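Side-chain contacts in sulfite reductase [ferredoxin] (PDB 1ZJ8), which probably catalyses the six-electron reduction of sulfite to sulfide with reduced ferredoxin, using a siroheme and a [4Fe-4S] cluster: residues 450-453 and 454-458; 558-561 and 562-566. All coordinates share one frame; numbering follows the deposited sequence.

Contact 1 of 2, residues 450-453 and 454-458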
loop_
_atom_site.group_PDB
_atom_site.type_symbol
_atom_site.label_atom_id
_atom_site.label_comp_id
_atom_site.label_asym_id
_atom_site.label_seq_id
_atom_site.Cartn_x
_atom_site.Cartn_y
_atom_site.Cartn_z
ATOM N N PRO A 450 -7.510 -20.806 4.372
ATOM C CA PRO A 450 -7.702 -22.199 4.838
ATOM C C PRO A 450 -8.496 -23.094 3.894
ATOM O O PRO A 450 -8.065 -24.225 3.607
ATOM C CB PRO A 450 -8.509 -22.040 6.126
ATOM C CG PRO A 450 -8.341 -20.643 6.564
ATOM C CD PRO A 450 -7.908 -19.815 5.391
ATOM N N GLU A 451 -9.637 -22.599 3.416
ATOM C CA GLU A 451 -10.427 -23.348 2.419
ATOM C C GLU A 451 -9.543 -23.789 1.256
ATOM O O GLU A 451 -9.412 -24.985 1.005
ATOM C CB GLU A 451 -11.610 -22.544 1.872
ATOM C CG GLU A 451 -12.564 -23.413 1.045
ATOM C CD GLU A 451 -13.711 -22.639 0.414
ATOM O OE1 GLU A 451 -14.122 -21.585 0.956
ATOM O OE2 GLU A 451 -14.192 -23.098 -0.645
ATOM N N LEU A 452 -8.914 -22.815 0.593
ATOM C CA LEU A 452 -7.997 -23.058 -0.518
ATOM C C LEU A 452 -6.881 -24.020 -0.135
ATOM O O LEU A 452 -6.564 -24.940 -0.891
ATOM C CB LEU A 452 -7.397 -21.727 -0.984
ATOM C CG LEU A 452 -8.394 -20.752 -1.633
ATOM C CD1 LEU A 452 -7.751 -19.418 -2.000
ATOM C CD2 LEU A 452 -9.044 -21.382 -2.863
ATOM N N GLU A 453 -6.301 -23.808 1.045
ATOM C CA GLU A 453 -5.224 -24.650 1.540
ATOM C C GLU A 453 -5.593 -26.132 1.554
ATOM O O GLU A 453 -4.865 -26.954 1.019
ATOM C CB GLU A 453 -4.811 -24.189 2.936
ATOM C CG GLU A 453 -3.739 -23.109 2.933
ATOM C CD GLU A 453 -3.489 -22.517 4.318
ATOM O OE1 GLU A 453 -4.222 -22.950 5.252
ATOM O OE2 GLU A 453 -2.580 -21.638 4.465
ATOM N N ARG A 454 -6.733 -26.466 2.141
ATOM C CA ARG A 454 -7.170 -27.874 2.236
ATOM C C ARG A 454 -7.867 -28.364 0.961
ATOM O O ARG A 454 -7.703 -29.509 0.549
ATOM C CB ARG A 454 -8.096 -28.073 3.458
ATOM C CG ARG A 454 -9.461 -27.350 3.397
ATOM C CD ARG A 454 -10.260 -27.420 4.701
ATOM N NE ARG A 454 -11.385 -26.489 4.624
ATOM C CZ ARG A 454 -11.462 -25.294 5.217
ATOM N NH1 ARG A 454 -10.494 -24.844 6.021
ATOM N NH2 ARG A 454 -12.532 -24.534 5.016
ATOM N N ARG A 455 -8.619 -27.480 0.322
ATOM C CA ARG A 455 -9.357 -27.836 -0.888
ATOM C C ARG A 455 -8.468 -28.182 -2.105
ATOM O O ARG A 455 -8.885 -28.918 -2.987
ATOM C CB ARG A 455 -10.307 -26.700 -1.270
ATOM C CG ARG A 455 -11.675 -27.175 -1.596
ATOM C CD ARG A 455 -12.142 -26.682 -2.926
ATOM N NE ARG A 455 -13.144 -25.651 -2.766
ATOM C CZ ARG A 455 -14.204 -25.525 -3.547
ATOM N NH1 ARG A 455 -14.410 -26.369 -4.550
ATOM N NH2 ARG A 455 -15.067 -24.558 -3.306
ATOM N N LEU A 456 -7.257 -27.635 -2.142
ATOM C CA LEU A 456 -6.339 -27.813 -3.244
ATOM C C LEU A 456 -5.041 -28.455 -2.791
ATOM O O LEU A 456 -4.027 -28.373 -3.489
ATOM C CB LEU A 456 -5.985 -26.453 -3.866
ATOM C CG LEU A 456 -7.076 -25.711 -4.627
ATOM C CD1 LEU A 456 -6.680 -24.265 -4.828
ATOM C CD2 LEU A 456 -7.346 -26.377 -5.960
ATOM N N GLU A 457 -5.055 -29.103 -1.639
ATOM C CA GLU A 457 -3.873 -29.832 -1.173
ATOM C C GLU A 457 -3.581 -30.995 -2.149
ATOM O O GLU A 457 -2.441 -31.227 -2.537
ATOM C CB GLU A 457 -4.110 -30.308 0.261
ATOM C CG GLU A 457 -3.052 -31.236 0.816
ATOM C CD GLU A 457 -3.273 -32.709 0.482
ATOM O OE1 GLU A 457 -4.380 -33.102 0.047
ATOM O OE2 GLU A 457 -2.307 -33.478 0.664
ATOM N N ASP A 458 -4.641 -31.717 -2.502
ATOM C CA ASP A 458 -4.789 -32.485 -3.741
ATOM C C ASP A 458 -3.691 -32.264 -4.786
ATOM O O ASP A 458 -3.011 -33.195 -5.205
ATOM C CB ASP A 458 -6.145 -32.028 -4.292
ATOM C CG ASP A 458 -6.464 -32.571 -5.655
ATOM O OD1 ASP A 458 -5.551 -32.768 -6.490
ATOM O OD2 ASP A 458 -7.674 -32.770 -5.901
#
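E451 and R455, one turn apart on helix 442-455, form a salt bridge in which the two side chains run side by side and point the same way. OE2 of E451 receives NH2 of R455 at 3.2 Å, a fairly straight bond with the oxygen at the edge of the guanidinium and in its plane. NE of R455 adds a weak second bond to the same OE2, and the carboxylate and guanidinium planes lie 10° apart. E451 reaches this place with an extended chain whose CG is anti to the backbone N (chi1 -169°), whereas R455 is bent at chi2 and chi3. NH2 of R455 also forms a salt bridge with D534 of helix 532-545.

R454 has CG between the backbone N and the carbonyl carbon (chi1 66°), and its chain, extended from CG to NE, runs back over P450 and E451. There a guanidinium face lies over the backbone, with CA of E451 3.5 Å above the plane. NH1 of R454 touches CB of P450 at 3.4 Å, a van der Waals contact, while O of P450 is at a poor angle for a bond from NH1. The carboxylate of E453 turns away to S419 and R422.

Backbone i to i+4 bonds underlie these contacts in the last turn of the helix: N of R454 to O of P450, N of R455 to O of E451 and N of L456 to O of L452. The last is the least straight, and L456 is where the chain leaves helical geometry.

The buried pair L452 and L456 meets apolarly, CD2 of L452 lying 4.2 Å from CD1 of L456. Both pack on W421 of helix 420-424; from helix 532-545, I536 touches L452, and D537 and R541 touch L456.

Contact 2 of 2, residues 558-561 and 562-566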
loop_
_atom_site.group_PDB
_atom_site.type_symbol
_atom_site.label_atom_id
_atom_site.label_comp_id
_atom_site.label_asym_id
_atom_site.label_seq_id
_atom_site.Cartn_x
_atom_site.Cartn_y
_atom_site.Cartn_z
ATOM N N ILE A 558 -2.891 -16.116 -21.618
ATOM C CA ILE A 558 -2.895 -15.611 -22.986
ATOM C C ILE A 558 -3.796 -16.474 -23.889
ATOM O O ILE A 558 -4.570 -15.932 -24.675
ATOM C CB ILE A 558 -1.457 -15.479 -23.588
ATOM C CG1 ILE A 558 -0.841 -16.882 -23.894
ATOM C CG2 ILE A 558 -0.612 -14.532 -22.694
ATOM C CD1 ILE A 558 0.737 -16.961 -23.926
ATOM N N ARG A 559 -3.745 -17.798 -23.735
ATOM C CA ARG A 559 -4.236 -18.685 -24.788
ATOM C C ARG A 559 -5.449 -19.573 -24.478
ATOM O O ARG A 559 -6.251 -19.836 -25.375
ATOM C CB ARG A 559 -3.079 -19.550 -25.290
ATOM C CG ARG A 559 -2.399 -20.386 -24.226
ATOM C CD ARG A 559 -1.911 -21.666 -24.839
ATOM N NE ARG A 559 -1.477 -22.633 -23.844
ATOM C CZ ARG A 559 -0.262 -22.679 -23.300
ATOM N NH1 ARG A 559 0.670 -21.784 -23.637
ATOM N NH2 ARG A 559 0.011 -23.629 -22.404
ATOM N N ALA A 560 -5.599 -20.052 -23.251
ATOM C CA ALA A 560 -6.698 -20.978 -22.975
ATOM C C ALA A 560 -8.056 -20.380 -23.382
ATOM O O ALA A 560 -8.240 -19.164 -23.386
ATOM C CB ALA A 560 -6.695 -21.387 -21.518
ATOM N N GLU A 561 -8.996 -21.242 -23.739
ATOM C CA GLU A 561 -10.303 -20.777 -24.185
ATOM C C GLU A 561 -10.990 -20.000 -23.061
ATOM O O GLU A 561 -10.745 -20.243 -21.886
ATOM C CB GLU A 561 -11.157 -21.958 -24.637
ATOM C CG GLU A 561 -10.549 -22.763 -25.793
ATOM C CD GLU A 561 -11.090 -24.189 -25.871
ATOM O OE1 GLU A 561 -11.321 -24.817 -24.807
ATOM O OE2 GLU A 561 -11.279 -24.687 -27.007
ATOM N N GLU A 562 -11.843 -19.056 -23.433
ATOM C CA GLU A 562 -12.565 -18.239 -22.459
ATOM C C GLU A 562 -13.452 -19.050 -21.522
ATOM O O GLU A 562 -13.798 -18.574 -20.447
ATOM C CB GLU A 562 -13.423 -17.200 -23.186
ATOM C CG GLU A 562 -13.334 -15.795 -22.607
ATOM C CD GLU A 562 -13.017 -14.756 -23.670
ATOM O OE1 GLU A 562 -13.415 -14.948 -24.846
ATOM O OE2 GLU A 562 -12.357 -13.746 -23.338
ATOM N N ASP A 563 -13.838 -20.254 -21.939
ATOM C CA ASP A 563 -14.595 -21.167 -21.070
ATOM C C ASP A 563 -13.726 -21.656 -19.920
ATOM O O ASP A 563 -14.204 -21.789 -18.795
ATOM C CB ASP A 563 -15.084 -22.420 -21.811
ATOM C CG ASP A 563 -15.777 -22.103 -23.109
ATOM O OD1 ASP A 563 -15.093 -21.591 -24.032
ATOM O OD2 ASP A 563 -16.994 -22.389 -23.208
ATOM N N ASP A 564 -12.456 -21.932 -20.207
ATOM C CA ASP A 564 -11.520 -22.405 -19.181
ATOM C C ASP A 564 -11.163 -21.363 -18.106
ATOM O O ASP A 564 -10.454 -21.684 -17.147
ATOM C CB ASP A 564 -10.215 -22.896 -19.825
ATOM C CG ASP A 564 -10.370 -24.215 -20.557
ATOM O OD1 ASP A 564 -11.500 -24.751 -20.648
ATOM O OD2 ASP A 564 -9.333 -24.720 -21.038
ATOM N N LEU A 565 -11.634 -20.127 -18.266
ATOM C CA LEU A 565 -11.303 -19.037 -17.352
ATOM C C LEU A 565 -12.527 -18.491 -16.585
ATOM O O LEU A 565 -12.434 -17.443 -15.947
ATOM C CB LEU A 565 -10.627 -17.883 -18.122
ATOM C CG LEU A 565 -9.351 -18.124 -18.958
ATOM C CD1 LEU A 565 -8.979 -16.848 -19.693
ATOM C CD2 LEU A 565 -8.147 -18.604 -18.134
ATOM N N ARG A 566 -13.658 -19.201 -16.622
ATOM C CA ARG A 566 -14.904 -18.695 -16.032
ATOM C C ARG A 566 -15.287 -19.376 -14.729
ATOM O O ARG A 566 -15.206 -20.586 -14.622
ATOM C CB ARG A 566 -16.038 -18.843 -17.031
ATOM C CG ARG A 566 -15.928 -17.843 -18.141
ATOM C CD ARG A 566 -17.168 -17.793 -18.994
ATOM N NE ARG A 566 -17.354 -16.434 -19.468
ATOM C CZ ARG A 566 -18.452 -15.974 -20.057
ATOM N NH1 ARG A 566 -19.501 -16.768 -20.290
ATOM N NH2 ARG A 566 -18.484 -14.701 -20.426
#
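The carbonyl oxygen of E561 accepts the backbone N of D564 at 2.9 Å, although the N-H points well off the oxygen (127°) and the bond is weak. Two further weak bonds follow, N of L565 to O of E562 and N of R566 to O of D563, so three successive i to i+3 links coil the chain from E561 to R566.

Side chains gather around the first of these links. CB of D564 lies 3.4 Å from O of E561 and 4.2 Å from CB of A560, a loose apolar touch. CG of L565 approaches the same carbonyl oxygen at 3.9 Å.

The carboxylates of E561 and D564 come near each other without a bond: OE1 of E561 is 4.2 Å from OD1 of D564, and the planes stand 71° apart. CG of E561 lies beside the backbone N and anti to the carbonyl carbon (chi1 -60°), and the chain, extended beyond CG, brings OE1 to this place. The two like charges probably repel, which could raise the proton affinity of either group.

E562 turns its carboxylate to R520 and R523 of strand 520-528, and L565 packs on R520 and L522 of that strand. Carbonyl oxygens of D564 and L565 accept bonds from N542 and Y535 of helix 532-545. The arrangement resembles successive type I turns, a loose 3-10-like coil at the C terminus.

Overall arrangement
Both contacts are local and lie in series within the second nitrite and sulfite reductase 4Fe-4S domain; neither encloses nor crosses the other. Contact 1 comes first, where helix 442-455 ends and the chain passes into helix 457-460. The chain then runs through the four remaining strands of the five-stranded mixed sheet, 469-472 to 520-528, and helix 532-545 before helix 553-559 leads into contact 2, a turn at the C terminus. The contacts do not touch: their centres are 23 Å apart and their nearest atoms about 12 Å. Helix 532-545 connects them, receiving side chains from contact 1 and bonding to carbonyls of contact 2, which also rests on edge strand 520-528.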